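Local coordinates for possible glutathione S-transferase (Rhodopseudomonas palustris, PDB 3M8N), which probably catalyses the conjugation of glutathione to electrophilic compounds, at residues A[167-172]-A[187-192]; A[135-140]-A[180-185]; A[94-99]-A[163-168]; A[15-20]-A[98-103]. One frame throughout, in Å; residues are numbered along the deposited sequence.

Contact 1: residues A[167-172]-A[187-192]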
loop_
_atom_site.group_PDB
_atom_site.type_symbol
_atom_site.label_atom_id
_atom_site.label_comp_id
_atom_site.label_asym_id
_atom_site.label_seq_id
_atom_site.Cartn_x
_atom_site.Cartn_y
_atom_site.Cartn_z
ATOM N N GLY A 167 -3.392 -11.887 5.484
ATOM C CA GLY A 167 -4.074 -12.283 4.265
ATOM C C GLY A 167 -3.369 -13.249 3.328
ATOM O O GLY A 167 -3.918 -14.317 3.016
ATOM N N TYR A 168 -2.189 -12.868 2.844
ATOM C CA TYR A 168 -1.369 -13.745 2.040
ATOM C C TYR A 168 -0.414 -14.574 2.891
ATOM O O TYR A 168 -0.224 -15.716 2.608
ATOM C CB TYR A 168 -0.645 -12.982 0.904
ATOM C CG TYR A 168 -1.612 -12.457 -0.071
ATOM C CD1 TYR A 168 -2.467 -13.315 -0.737
ATOM C CD2 TYR A 168 -1.748 -11.109 -0.275
ATOM C CE1 TYR A 168 -3.427 -12.843 -1.622
ATOM C CE2 TYR A 168 -2.728 -10.608 -1.175
ATOM C CZ TYR A 168 -3.556 -11.487 -1.851
ATOM O OH TYR A 168 -4.524 -11.040 -2.728
ATOM N N THR A 169 0.181 -14.010 3.942
ATOM C CA THR A 169 1.108 -14.785 4.758
ATOM C C THR A 169 0.514 -16.142 5.125
ATOM O O THR A 169 1.213 -17.156 5.131
ATOM C CB THR A 169 1.598 -14.049 6.004
ATOM O OG1 THR A 169 2.126 -12.762 5.643
ATOM C CG2 THR A 169 2.735 -14.815 6.671
ATOM N N HIS A 170 -0.775 -16.210 5.336
ATOM C CA HIS A 170 -1.304 -17.403 5.896
ATOM C C HIS A 170 -1.504 -18.476 4.865
ATOM O O HIS A 170 -1.683 -19.646 5.219
ATOM C CB HIS A 170 -2.606 -17.139 6.646
ATOM C CG HIS A 170 -3.831 -17.237 5.803
ATOM N ND1 HIS A 170 -4.203 -16.264 4.907
ATOM C CD2 HIS A 170 -4.790 -18.184 5.740
ATOM C CE1 HIS A 170 -5.318 -16.616 4.305
ATOM N NE2 HIS A 170 -5.705 -17.774 4.801
ATOM N N VAL A 171 -1.494 -18.113 3.604
ATOM C CA VAL A 171 -1.596 -19.142 2.582
ATOM C C VAL A 171 -0.255 -19.471 1.917
ATOM O O VAL A 171 -0.228 -20.273 1.021
ATOM C CB VAL A 171 -2.590 -18.781 1.461
ATOM C CG1 VAL A 171 -3.985 -18.844 1.915
ATOM C CG2 VAL A 171 -2.291 -17.414 0.870
ATOM N N ALA A 172 0.841 -18.868 2.350
ATOM C CA ALA A 172 2.120 -19.024 1.681
ATOM C C ALA A 172 2.583 -20.479 1.568
ATOM O O ALA A 172 2.836 -20.924 0.478
ATOM C CB ALA A 172 3.159 -18.202 2.324
ATOM N N ALA A 187 4.486 -18.257 14.808
ATOM C CA ALA A 187 3.905 -17.980 16.129
ATOM C C ALA A 187 2.930 -16.824 16.023
ATOM O O ALA A 187 1.856 -16.837 16.630
ATOM C CB ALA A 187 5.018 -17.649 17.175
ATOM N N TRP A 188 3.326 -15.834 15.220
ATOM C CA TRP A 188 2.473 -14.680 14.856
ATOM C C TRP A 188 1.144 -15.084 14.160
ATOM O O TRP A 188 0.052 -14.668 14.561
ATOM C CB TRP A 188 3.290 -13.644 14.045
ATOM C CG TRP A 188 2.439 -12.565 13.484
ATOM C CD1 TRP A 188 1.954 -11.495 14.136
ATOM C CD2 TRP A 188 1.934 -12.494 12.164
ATOM N NE1 TRP A 188 1.187 -10.724 13.304
ATOM C CE2 TRP A 188 1.163 -11.317 12.076
ATOM C CE3 TRP A 188 2.071 -13.301 11.038
ATOM C CZ2 TRP A 188 0.521 -10.929 10.906
ATOM C CZ3 TRP A 188 1.461 -12.905 9.878
ATOM C CH2 TRP A 188 0.678 -11.722 9.830
ATOM N N LEU A 189 1.221 -15.972 13.182
ATOM C CA LEU A 189 0.012 -16.491 12.535
ATOM C C LEU A 189 -0.914 -17.103 13.504
ATOM O O LEU A 189 -2.105 -16.860 13.420
ATOM C CB LEU A 189 0.343 -17.515 11.432
ATOM C CG LEU A 189 1.186 -17.058 10.243
ATOM C CD1 LEU A 189 1.858 -18.244 9.551
ATOM C CD2 LEU A 189 0.298 -16.278 9.303
ATOM N N ARG A 190 -0.381 -17.919 14.417
ATOM C CA ARG A 190 -1.204 -18.552 15.448
ATOM C C ARG A 190 -1.746 -17.516 16.377
ATOM O O ARG A 190 -2.859 -17.640 16.788
ATOM C CB ARG A 190 -0.466 -19.676 16.230
ATOM C CG ARG A 190 -0.310 -21.030 15.420
ATOM C CD ARG A 190 0.391 -22.267 16.167
ATOM N NE ARG A 190 1.763 -21.940 16.597
ATOM C CZ ARG A 190 2.893 -22.178 15.907
ATOM N NH1 ARG A 190 2.871 -22.810 14.727
ATOM N NH2 ARG A 190 4.046 -21.770 16.404
ATOM N N ARG A 191 -0.988 -16.474 16.705
ATOM C CA ARG A 191 -1.496 -15.434 17.594
ATOM C C ARG A 191 -2.702 -14.719 16.991
ATOM O O ARG A 191 -3.719 -14.486 17.648
ATOM C CB ARG A 191 -0.369 -14.478 17.809
ATOM C CG ARG A 191 -0.462 -13.645 18.981
ATOM C CD ARG A 191 0.805 -12.777 19.103
ATOM N NE ARG A 191 1.949 -13.565 19.511
ATOM C CZ ARG A 191 3.063 -13.811 18.818
ATOM N NH1 ARG A 191 3.300 -13.304 17.627
ATOM N NH2 ARG A 191 3.979 -14.606 19.361
ATOM N N VAL A 192 -2.613 -14.419 15.716
ATOM C CA VAL A 192 -3.716 -13.873 14.956
ATOM C C VAL A 192 -4.922 -14.774 14.898
ATOM O O VAL A 192 -6.028 -14.356 15.142
ATOM C CB VAL A 192 -3.286 -13.453 13.514
ATOM C CG1 VAL A 192 -4.481 -12.998 12.741
ATOM C CG2 VAL A 192 -2.310 -12.348 13.610
#
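Thr169 reaches with its methyl group into the angle between Trp188 and Leu189. Its CG2 lies 3.9 Å from CZ3 of Trp188, close to the indole plane, so the ring is met at its benzo edge, and equally 3.9 Å from CD2 of Leu189. A single torsion sorts the two branches of the threonine: with chi1 at -53°, OG1 turns back to bond the backbone O of Leu165, one helical turn earlier, while CG2 points at helix 183-193. Threonine suits the place because its hydroxyl finds a partner in its own helix while its methyl is apolar enough for the interface. Trp188 swings its ring out from the helix with CG opposite the backbone N (chi1 172°), which brings the six-membered part to Thr169 and leaves NE1 to donate to OD1 of Asp162. CD2 of Leu189 also sits 3.9 Å from CA of His170 and 4.0 Å from its CB, so this leucine packs against the start of the histidine and not its imidazole. The imidazole leads away from Leu189 and bends back over its own chain, where ND1 makes a weak bond to O of Gly167; beyond the segments its ring stacks on Tyr166. The contact packs helix 160-169, near the turn Thr169-Ala172, against helix 183-193, within the all-helical C-terminal domain of the glutathione S-transferase fold.

Contact 2: residues A[135-140]-A[180-185]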
loop_
_atom_site.group_PDB
_atom_site.type_symbol
_atom_site.label_atom_id
_atom_site.label_comp_id
_atom_site.label_asym_id
_atom_site.label_seq_id
_atom_site.Cartn_x
_atom_site.Cartn_y
_atom_site.Cartn_z
ATOM N N ARG A 135 11.483 -13.173 -3.852
ATOM C CA ARG A 135 11.120 -11.873 -3.281
ATOM C C ARG A 135 10.202 -12.045 -2.078
ATOM O O ARG A 135 10.273 -11.271 -1.148
ATOM C CB ARG A 135 10.446 -10.956 -4.313
ATOM C CG ARG A 135 11.213 -10.666 -5.567
ATOM C CD ARG A 135 11.758 -9.287 -5.479
ATOM N NE ARG A 135 12.726 -9.197 -4.377
ATOM C CZ ARG A 135 13.071 -8.070 -3.740
ATOM N NH1 ARG A 135 12.513 -6.887 -4.093
ATOM N NH2 ARG A 135 13.968 -8.143 -2.739
ATOM N N GLY A 136 9.349 -13.055 -2.128
ATOM C CA GLY A 136 8.501 -13.464 -1.009
ATOM C C GLY A 136 9.290 -13.922 0.208
ATOM O O GLY A 136 8.889 -13.642 1.312
ATOM N N TYR A 137 10.430 -14.602 0.008
ATOM C CA TYR A 137 11.220 -15.060 1.115
ATOM C C TYR A 137 11.979 -13.905 1.711
ATOM O O TYR A 137 12.211 -13.877 2.901
ATOM C CB TYR A 137 12.206 -16.142 0.665
ATOM C CG TYR A 137 11.659 -17.557 0.643
ATOM C CD1 TYR A 137 11.152 -18.144 1.789
ATOM C CD2 TYR A 137 11.658 -18.296 -0.528
ATOM C CE1 TYR A 137 10.642 -19.445 1.772
ATOM C CE2 TYR A 137 11.159 -19.614 -0.569
ATOM C CZ TYR A 137 10.659 -20.181 0.587
ATOM O OH TYR A 137 10.147 -21.455 0.563
ATOM N N ALA A 138 12.389 -12.951 0.893
ATOM C CA ALA A 138 13.028 -11.791 1.436
ATOM C C ALA A 138 12.047 -11.002 2.315
ATOM O O ALA A 138 12.446 -10.435 3.311
ATOM C CB ALA A 138 13.556 -10.946 0.342
ATOM N N ALA A 139 10.762 -10.974 1.940
ATOM C CA ALA A 139 9.699 -10.306 2.722
ATOM C C ALA A 139 9.441 -11.038 4.056
ATOM O O ALA A 139 9.453 -10.421 5.140
ATOM C CB ALA A 139 8.408 -10.163 1.904
ATOM N N LEU A 140 9.230 -12.352 3.981
ATOM C CA LEU A 140 9.068 -13.185 5.154
ATOM C C LEU A 140 10.207 -13.055 6.108
ATOM O O LEU A 140 10.037 -13.171 7.292
ATOM C CB LEU A 140 8.931 -14.583 4.753
ATOM C CG LEU A 140 7.664 -14.883 4.038
ATOM C CD1 LEU A 140 7.859 -16.159 3.296
ATOM C CD2 LEU A 140 6.569 -15.033 5.026
ATOM N N SER A 180 8.943 -23.489 7.503
ATOM C CA SER A 180 9.604 -24.145 8.630
ATOM C C SER A 180 10.778 -23.345 9.163
ATOM O O SER A 180 11.095 -23.375 10.304
ATOM C CB SER A 180 9.971 -25.579 8.281
ATOM O OG SER A 180 10.817 -25.629 7.151
ATOM N N THR A 181 11.360 -22.531 8.335
ATOM C CA THR A 181 12.512 -21.722 8.683
ATOM C C THR A 181 12.131 -20.354 9.366
ATOM O O THR A 181 13.001 -19.516 9.700
ATOM C CB THR A 181 13.320 -21.578 7.348
ATOM O OG1 THR A 181 13.852 -20.249 7.202
ATOM C CG2 THR A 181 12.366 -21.950 6.057
ATOM N N PHE A 182 10.824 -20.148 9.591
ATOM C CA PHE A 182 10.266 -18.867 10.101
ATOM C C PHE A 182 9.329 -19.121 11.272
ATOM O O PHE A 182 8.121 -18.968 11.133
ATOM C CB PHE A 182 9.486 -18.136 9.008
ATOM C CG PHE A 182 10.255 -17.932 7.760
ATOM C CD1 PHE A 182 11.125 -16.846 7.635
ATOM C CD2 PHE A 182 10.137 -18.824 6.699
ATOM C CE1 PHE A 182 11.857 -16.646 6.466
ATOM C CE2 PHE A 182 10.866 -18.632 5.548
ATOM C CZ PHE A 182 11.741 -17.548 5.446
ATOM N N PRO A 183 9.895 -19.515 12.434
ATOM C CA PRO A 183 9.125 -19.777 13.664
ATOM C C PRO A 183 8.416 -18.548 14.248
ATOM O O PRO A 183 7.298 -18.686 14.699
ATOM C CB PRO A 183 10.200 -20.288 14.649
ATOM C CG PRO A 183 11.509 -19.809 14.072
ATOM C CD PRO A 183 11.341 -19.775 12.622
ATOM N N ALA A 184 9.073 -17.383 14.251
ATOM C CA ALA A 184 8.482 -16.131 14.727
ATOM C C ALA A 184 7.300 -15.779 13.866
ATOM O O ALA A 184 6.267 -15.379 14.385
ATOM C CB ALA A 184 9.489 -15.026 14.702
ATOM N N VAL A 185 7.409 -16.022 12.571
ATOM C CA VAL A 185 6.288 -15.804 11.676
ATOM C C VAL A 185 5.182 -16.716 12.022
ATOM O O VAL A 185 4.056 -16.318 12.060
ATOM C CB VAL A 185 6.659 -15.885 10.140
ATOM C CG1 VAL A 185 5.417 -15.909 9.266
ATOM C CG2 VAL A 185 7.497 -14.694 9.745
#
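Leu140 and Val185 mark the nearest approach of the backbones, with 7.6 Å between their CA atoms, where the middle of helix 129-146 passes the first turn of helix 183-193. Phe182, at the N-cap position of that later helix, has the largest share of the buried surface, closely followed by Leu140. Its CG lies opposite the carbonyl carbon (chi1 -53°), which directs the ring at Leu140 and Tyr137. One face is covered by CB of Leu140, which stands 4.2 Å from the ring centroid and 19° off the normal, a CH-pi contact. CZ of the same ring comes to the edge of Tyr137, 3.8 Å from CD1, and the two side chains cross at about a right angle. The side chain of phenylalanine offers no acceptor for the helix N terminus. Instead the carboxylate of Glu144, from helix 129-146, takes the N-H groups of Ala184 and Val185, so two helices of the glutathione S-transferase C-terminal bundle are joined by polar as well as apolar means. An alanine in place of Phe182 would probably leave a gap over CB of Leu140 and deprive the edge of Tyr137 of its packing partner. Tyr137 is tethered at its far end, where OH bonds to N of Asp178. The beta-branched Val185 lays CG2 against O of Leu140, at 3.8 Å.

Contact 3: residues A[94-99]-A[163-168]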
loop_
_atom_site.group_PDB
_atom_site.type_symbol
_atom_site.label_atom_id
_atom_site.label_comp_id
_atom_site.label_asym_id
_atom_site.label_seq_id
_atom_site.Cartn_x
_atom_site.Cartn_y
_atom_site.Cartn_z
ATOM N N LEU A 94 0.527 1.666 9.035
ATOM C CA LEU A 94 0.468 1.957 7.613
ATOM C C LEU A 94 1.728 1.567 6.929
ATOM O O LEU A 94 1.685 1.062 5.845
ATOM C CB LEU A 94 0.144 3.459 7.341
ATOM C CG LEU A 94 -1.322 3.872 7.556
ATOM C CD1 LEU A 94 -1.470 5.345 7.696
ATOM C CD2 LEU A 94 -2.350 3.277 6.559
ATOM N N GLN A 95 2.866 1.812 7.578
ATOM C CA GLN A 95 4.171 1.350 7.093
ATOM C C GLN A 95 4.119 -0.125 6.757
ATOM O O GLN A 95 4.396 -0.490 5.639
ATOM C CB GLN A 95 5.244 1.607 8.104
ATOM C CG GLN A 95 6.548 1.070 7.683
ATOM C CD GLN A 95 7.564 0.968 8.792
ATOM O OE1 GLN A 95 8.007 1.945 9.393
ATOM N NE2 GLN A 95 8.021 -0.229 8.999
ATOM N N TRP A 96 3.680 -0.958 7.694
ATOM C CA TRP A 96 3.588 -2.361 7.428
ATOM C C TRP A 96 2.547 -2.717 6.385
ATOM O O TRP A 96 2.716 -3.651 5.650
ATOM C CB TRP A 96 3.379 -3.123 8.724
ATOM C CG TRP A 96 4.633 -3.156 9.516
ATOM C CD1 TRP A 96 4.908 -2.452 10.635
ATOM C CD2 TRP A 96 5.797 -3.913 9.225
ATOM N NE1 TRP A 96 6.172 -2.715 11.064
ATOM C CE2 TRP A 96 6.749 -3.607 10.205
ATOM C CE3 TRP A 96 6.142 -4.822 8.213
ATOM C CZ2 TRP A 96 8.038 -4.170 10.206
ATOM C CZ3 TRP A 96 7.439 -5.381 8.219
ATOM C CH2 TRP A 96 8.348 -5.058 9.206
HETATM N N MSE A 97 1.429 -2.006 6.307
HETATM C CA MSE A 97 0.494 -2.208 5.196
HETATM C C MSE A 97 0.996 -1.776 3.825
HETATM O O MSE A 97 0.641 -2.392 2.825
HETATM C CB MSE A 97 -0.797 -1.460 5.474
HETATM C CG MSE A 97 -1.351 -1.803 6.767
HETATM SE SE MSE A 97 -3.091 -1.012 7.199
HETATM C CE MSE A 97 -3.996 -2.058 6.072
ATOM N N PHE A 98 1.761 -0.691 3.762
ATOM C CA PHE A 98 2.429 -0.342 2.527
ATOM C C PHE A 98 3.463 -1.381 2.152
ATOM O O PHE A 98 3.552 -1.723 0.998
ATOM C CB PHE A 98 3.000 1.070 2.557
ATOM C CG PHE A 98 1.946 2.131 2.342
ATOM C CD1 PHE A 98 1.239 2.177 1.162
ATOM C CD2 PHE A 98 1.602 3.026 3.355
ATOM C CE1 PHE A 98 0.244 3.158 0.932
ATOM C CE2 PHE A 98 0.571 3.960 3.166
ATOM C CZ PHE A 98 -0.079 4.030 1.918
ATOM N N PHE A 99 4.168 -1.931 3.141
ATOM C CA PHE A 99 5.078 -3.039 2.937
ATOM C C PHE A 99 4.360 -4.209 2.412
ATOM O O PHE A 99 4.837 -4.787 1.488
ATOM C CB PHE A 99 5.788 -3.388 4.221
ATOM C CG PHE A 99 6.583 -4.690 4.184
ATOM C CD1 PHE A 99 7.904 -4.709 3.805
ATOM C CD2 PHE A 99 6.021 -5.877 4.640
ATOM C CE1 PHE A 99 8.616 -5.916 3.835
ATOM C CE2 PHE A 99 6.752 -7.049 4.659
ATOM C CZ PHE A 99 8.016 -7.064 4.259
ATOM N N ILE A 163 -3.658 -7.921 10.346
ATOM C CA ILE A 163 -4.713 -8.428 9.481
ATOM C C ILE A 163 -4.307 -8.320 8.034
ATOM O O ILE A 163 -4.568 -9.225 7.273
ATOM C CB ILE A 163 -6.055 -7.665 9.718
ATOM C CG1 ILE A 163 -6.497 -7.829 11.169
ATOM C CG2 ILE A 163 -7.145 -8.082 8.748
ATOM C CD1 ILE A 163 -7.483 -6.862 11.521
ATOM N N ALA A 164 -3.740 -7.192 7.619
ATOM C CA ALA A 164 -3.306 -7.063 6.236
ATOM C C ALA A 164 -2.231 -8.075 5.844
ATOM O O ALA A 164 -2.342 -8.751 4.852
ATOM C CB ALA A 164 -2.840 -5.659 5.967
ATOM N N LEU A 165 -1.213 -8.210 6.676
ATOM C CA LEU A 165 -0.141 -9.178 6.461
ATOM C C LEU A 165 -0.631 -10.614 6.564
ATOM O O LEU A 165 -0.207 -11.487 5.816
ATOM C CB LEU A 165 0.993 -8.919 7.450
ATOM C CG LEU A 165 1.731 -7.628 7.141
ATOM C CD1 LEU A 165 2.570 -7.123 8.280
ATOM C CD2 LEU A 165 2.557 -7.831 5.936
ATOM N N TYR A 166 -1.598 -10.844 7.428
ATOM C CA TYR A 166 -2.121 -12.155 7.546
ATOM C C TYR A 166 -2.735 -12.707 6.277
ATOM O O TYR A 166 -2.652 -13.880 6.053
ATOM C CB TYR A 166 -3.089 -12.269 8.751
ATOM C CG TYR A 166 -3.495 -13.685 9.026
ATOM C CD1 TYR A 166 -2.759 -14.506 9.884
ATOM C CD2 TYR A 166 -4.589 -14.227 8.364
ATOM C CE1 TYR A 166 -3.165 -15.867 10.102
ATOM C CE2 TYR A 166 -4.981 -15.526 8.559
ATOM C CZ TYR A 166 -4.261 -16.340 9.420
ATOM O OH TYR A 166 -4.730 -17.618 9.513
ATOM N N GLY A 167 -3.392 -11.887 5.484
ATOM C CA GLY A 167 -4.074 -12.283 4.265
ATOM C C GLY A 167 -3.369 -13.249 3.328
ATOM O O GLY A 167 -3.918 -14.317 3.016
ATOM N N TYR A 168 -2.189 -12.868 2.844
ATOM C CA TYR A 168 -1.369 -13.745 2.040
ATOM C C TYR A 168 -0.414 -14.574 2.891
ATOM O O TYR A 168 -0.224 -15.716 2.608
ATOM C CB TYR A 168 -0.645 -12.982 0.904
ATOM C CG TYR A 168 -1.612 -12.457 -0.071
ATOM C CD1 TYR A 168 -2.467 -13.315 -0.737
ATOM C CD2 TYR A 168 -1.748 -11.109 -0.275
ATOM C CE1 TYR A 168 -3.427 -12.843 -1.622
ATOM C CE2 TYR A 168 -2.728 -10.608 -1.175
ATOM C CZ TYR A 168 -3.556 -11.487 -1.851
ATOM O OH TYR A 168 -4.524 -11.040 -2.728
#
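Leu165 meets Trp96 and Phe99 with one methyl each, and Met97 meets Ala164, so the contact is made by apolar packing of buried side chains. Among the aliphatic contacts, CE of the selenomethionine Met97 rests 3.8 Å from CB of Ala164. Its chain runs extended to SE and then turns at chi3 (73°), carrying the terminal methyl over to the other helix; the small alanine lets the backbones come close there, with CA atoms of the pair 6.3 Å apart. Leu165 CD1 packs on CB of Trp96 at 4.1 Å. The helix pair belongs to the all-helical C-terminal domain of the glutathione S-transferase fold: the axes of segments 94-99 and 163-168 run almost parallel, 22° apart, at 9.3 Å. The aromatic contacts use the other branch of the leucine. CD2 of Leu165 approaches the edge of Phe99, 4.2 Å from CD2 of Phe99, and the side chains cross at about a right angle. Phe99 is placed for this by a chi1 of 170°, which sets its ring opposite the backbone N; one face of that ring receives the edge of Trp96, with CZ3 above it and displaced toward the rim. Leucine suits the place because its two methyls can reach CB of Trp96 and the ring edge of Phe99 separately. On another side of helix 87-117, Phe98 stacks on Phe98 of the second subunit, while Met97 and Ala164 both touch Leu73 of helix 69-77.

Contact 4: residues A[15-20]-A[98-103]; sequences SYKVRL and FFEQHA
Lys17 and Glu100 reach for each other from facing helices and join in a buried salt bridge, NZ of Lys17 lying 2.6 Å from OE2 of Glu100. Their CA atoms are 11.8 Å apart, a gap that two long side chains can span. The ammonium group comes from above the carboxylate, 54° out of its plane, and not along an in-plane direction. Glu100 sends CG out opposite its backbone N (chi1 -174°) and then bends at chi2 to present the oxygens. NZ has a second acceptor in OD1 of Asn14, which probably helps to stabilise the buried charge. With a leucine at this position instead of Glu100, the ammonium group of Lys17 is likely to lose its countercharge within the protein interior. The bridge links helix 13-24, which follows strand 4-8 in the thioredoxin-like N-terminal domain, to helix 87-117 of the helical domain; Asn70 of helix 69-77 adds weak bonds to both charged groups, and Leu165 and Tyr168 of helix 160-169 pack against Glu100.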
loop_
_atom_site.group_PDB
_atom_site.type_symbol
_atom_site.label_atom_id
_atom_site.label_comp_id
_atom_site.label_asym_id
_atom_site.label_seq_id
_atom_site.Cartn_x
_atom_site.Cartn_y
_atom_site.Cartn_z
ATOM N N SER A 15 -9.843 -9.795 -0.401
ATOM C CA SER A 15 -11.185 -9.725 0.041
ATOM C C SER A 15 -11.267 -10.323 1.419
ATOM O O SER A 15 -12.006 -9.804 2.267
ATOM C CB SER A 15 -12.126 -10.522 -0.846
ATOM O OG SER A 15 -12.536 -9.855 -2.018
ATOM N N TYR A 16 -10.564 -11.426 1.640
ATOM C CA TYR A 16 -10.585 -12.041 2.936
ATOM C C TYR A 16 -10.037 -11.143 4.036
ATOM O O TYR A 16 -10.536 -11.175 5.131
ATOM C CB TYR A 16 -9.833 -13.353 2.918
ATOM C CG TYR A 16 -9.485 -13.926 4.310
ATOM C CD1 TYR A 16 -10.473 -14.267 5.210
ATOM C CD2 TYR A 16 -8.154 -14.150 4.689
ATOM C CE1 TYR A 16 -10.146 -14.798 6.488
ATOM C CE2 TYR A 16 -7.832 -14.674 5.960
ATOM C CZ TYR A 16 -8.838 -15.001 6.837
ATOM O OH TYR A 16 -8.547 -15.541 8.045
ATOM N N LYS A 17 -9.005 -10.346 3.772
ATOM C CA LYS A 17 -8.560 -9.305 4.729
ATOM C C LYS A 17 -9.709 -8.453 5.290
ATOM O O LYS A 17 -9.805 -8.244 6.488
ATOM C CB LYS A 17 -7.516 -8.381 4.102
ATOM C CG LYS A 17 -6.190 -8.979 3.955
ATOM C CD LYS A 17 -5.586 -8.611 2.626
ATOM C CE LYS A 17 -5.119 -7.295 2.662
ATOM N NZ LYS A 17 -3.930 -7.322 1.768
ATOM N N VAL A 18 -10.563 -7.959 4.407
ATOM C CA VAL A 18 -11.622 -7.097 4.780
ATOM C C VAL A 18 -12.692 -7.862 5.531
ATOM O O VAL A 18 -13.193 -7.387 6.518
ATOM C CB VAL A 18 -12.243 -6.451 3.587
ATOM C CG1 VAL A 18 -13.307 -5.622 4.081
ATOM C CG2 VAL A 18 -11.206 -5.602 2.788
ATOM N N ARG A 19 -13.054 -9.040 5.069
ATOM C CA ARG A 19 -13.943 -9.904 5.871
ATOM C C ARG A 19 -13.423 -10.221 7.275
ATOM O O ARG A 19 -14.175 -10.285 8.194
ATOM C CB ARG A 19 -14.151 -11.199 5.168
ATOM C CG ARG A 19 -15.122 -11.229 3.967
ATOM C CD ARG A 19 -15.323 -12.735 3.632
ATOM N NE ARG A 19 -14.759 -12.890 2.344
ATOM C CZ ARG A 19 -13.802 -13.666 1.909
ATOM N NH1 ARG A 19 -13.242 -14.614 2.601
ATOM N NH2 ARG A 19 -13.471 -13.453 0.659
ATOM N N LEU A 20 -12.137 -10.420 7.431
ATOM C CA LEU A 20 -11.529 -10.743 8.696
ATOM C C LEU A 20 -11.663 -9.558 9.637
ATOM O O LEU A 20 -12.112 -9.725 10.784
ATOM C CB LEU A 20 -10.061 -11.107 8.519
ATOM C CG LEU A 20 -9.269 -11.508 9.756
ATOM C CD1 LEU A 20 -10.039 -12.617 10.527
ATOM C CD2 LEU A 20 -7.888 -11.940 9.394
ATOM N N PHE A 98 1.761 -0.691 3.762
ATOM C CA PHE A 98 2.429 -0.342 2.527
ATOM C C PHE A 98 3.463 -1.381 2.152
ATOM O O PHE A 98 3.552 -1.723 0.998
ATOM C CB PHE A 98 3.000 1.070 2.557
ATOM C CG PHE A 98 1.946 2.131 2.342
ATOM C CD1 PHE A 98 1.239 2.177 1.162
ATOM C CD2 PHE A 98 1.602 3.026 3.355
ATOM C CE1 PHE A 98 0.244 3.158 0.932
ATOM C CE2 PHE A 98 0.571 3.960 3.166
ATOM C CZ PHE A 98 -0.079 4.030 1.918
ATOM N N PHE A 99 4.168 -1.931 3.141
ATOM C CA PHE A 99 5.078 -3.039 2.937
ATOM C C PHE A 99 4.360 -4.209 2.412
ATOM O O PHE A 99 4.837 -4.787 1.488
ATOM C CB PHE A 99 5.788 -3.388 4.221
ATOM C CG PHE A 99 6.583 -4.690 4.184
ATOM C CD1 PHE A 99 7.904 -4.709 3.805
ATOM C CD2 PHE A 99 6.021 -5.877 4.640
ATOM C CE1 PHE A 99 8.616 -5.916 3.835
ATOM C CE2 PHE A 99 6.752 -7.049 4.659
ATOM C CZ PHE A 99 8.016 -7.064 4.259
ATOM N N GLU A 100 3.215 -4.560 2.957
ATOM C CA GLU A 100 2.441 -5.680 2.412
ATOM C C GLU A 100 2.086 -5.427 0.973
ATOM O O GLU A 100 2.161 -6.308 0.180
ATOM C CB GLU A 100 1.178 -5.939 3.235
ATOM C CG GLU A 100 0.354 -7.163 2.863
ATOM C CD GLU A 100 -0.747 -6.950 1.787
ATOM O OE1 GLU A 100 -0.968 -5.850 1.277
ATOM O OE2 GLU A 100 -1.414 -7.908 1.377
ATOM N N GLN A 101 1.733 -4.211 0.617
ATOM C CA GLN A 101 1.342 -3.850 -0.776
ATOM C C GLN A 101 2.421 -4.036 -1.877
ATOM O O GLN A 101 2.106 -4.541 -2.921
ATOM C CB GLN A 101 0.743 -2.412 -0.815
ATOM C CG GLN A 101 -0.473 -2.143 -1.755
ATOM C CD GLN A 101 -1.448 -3.272 -1.850
ATOM O OE1 GLN A 101 -1.650 -3.812 -2.922
ATOM N NE2 GLN A 101 -2.020 -3.696 -0.716
ATOM N N HIS A 102 3.670 -3.638 -1.637
ATOM C CA HIS A 102 4.752 -3.855 -2.616
ATOM C C HIS A 102 5.599 -5.129 -2.453
ATOM O O HIS A 102 6.173 -5.554 -3.402
ATOM C CB HIS A 102 5.676 -2.640 -2.720
ATOM C CG HIS A 102 6.581 -2.474 -1.548
ATOM N ND1 HIS A 102 7.832 -3.037 -1.496
ATOM C CD2 HIS A 102 6.435 -1.775 -0.403
ATOM C CE1 HIS A 102 8.398 -2.735 -0.341
ATOM N NE2 HIS A 102 7.567 -1.977 0.348
ATOM N N ALA A 103 5.623 -5.733 -1.266
ATOM C CA ALA A 103 6.405 -6.943 -0.987
ATOM C C ALA A 103 5.662 -8.261 -0.894
ATOM O O ALA A 103 6.165 -9.228 -1.351
ATOM C CB ALA A 103 7.308 -6.751 0.211
#

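In the fold
From the N terminus, contact 4 comes first: it closes a long loop from helix 13-24 to helix 87-117, taking in most of the sheet and tying the thioredoxin-like domain to the helical one. Contact 3 opens where contact 4 ends, sharing Phe98 and Phe99, and returns the chain to helix 87-117 from helix 160-169. Contact 2 starts within that span, on helix 129-146, and closes beyond it, so the two cross. Contact 1 begins on the residues where contact 3 finishes, closes the short loop between helix 160-169 and helix 183-193, and crosses contact 2. None nests within another. Methyl CG2 of Thr169 touches Val185 and Leu140, merging contacts 1 and 2 into one core.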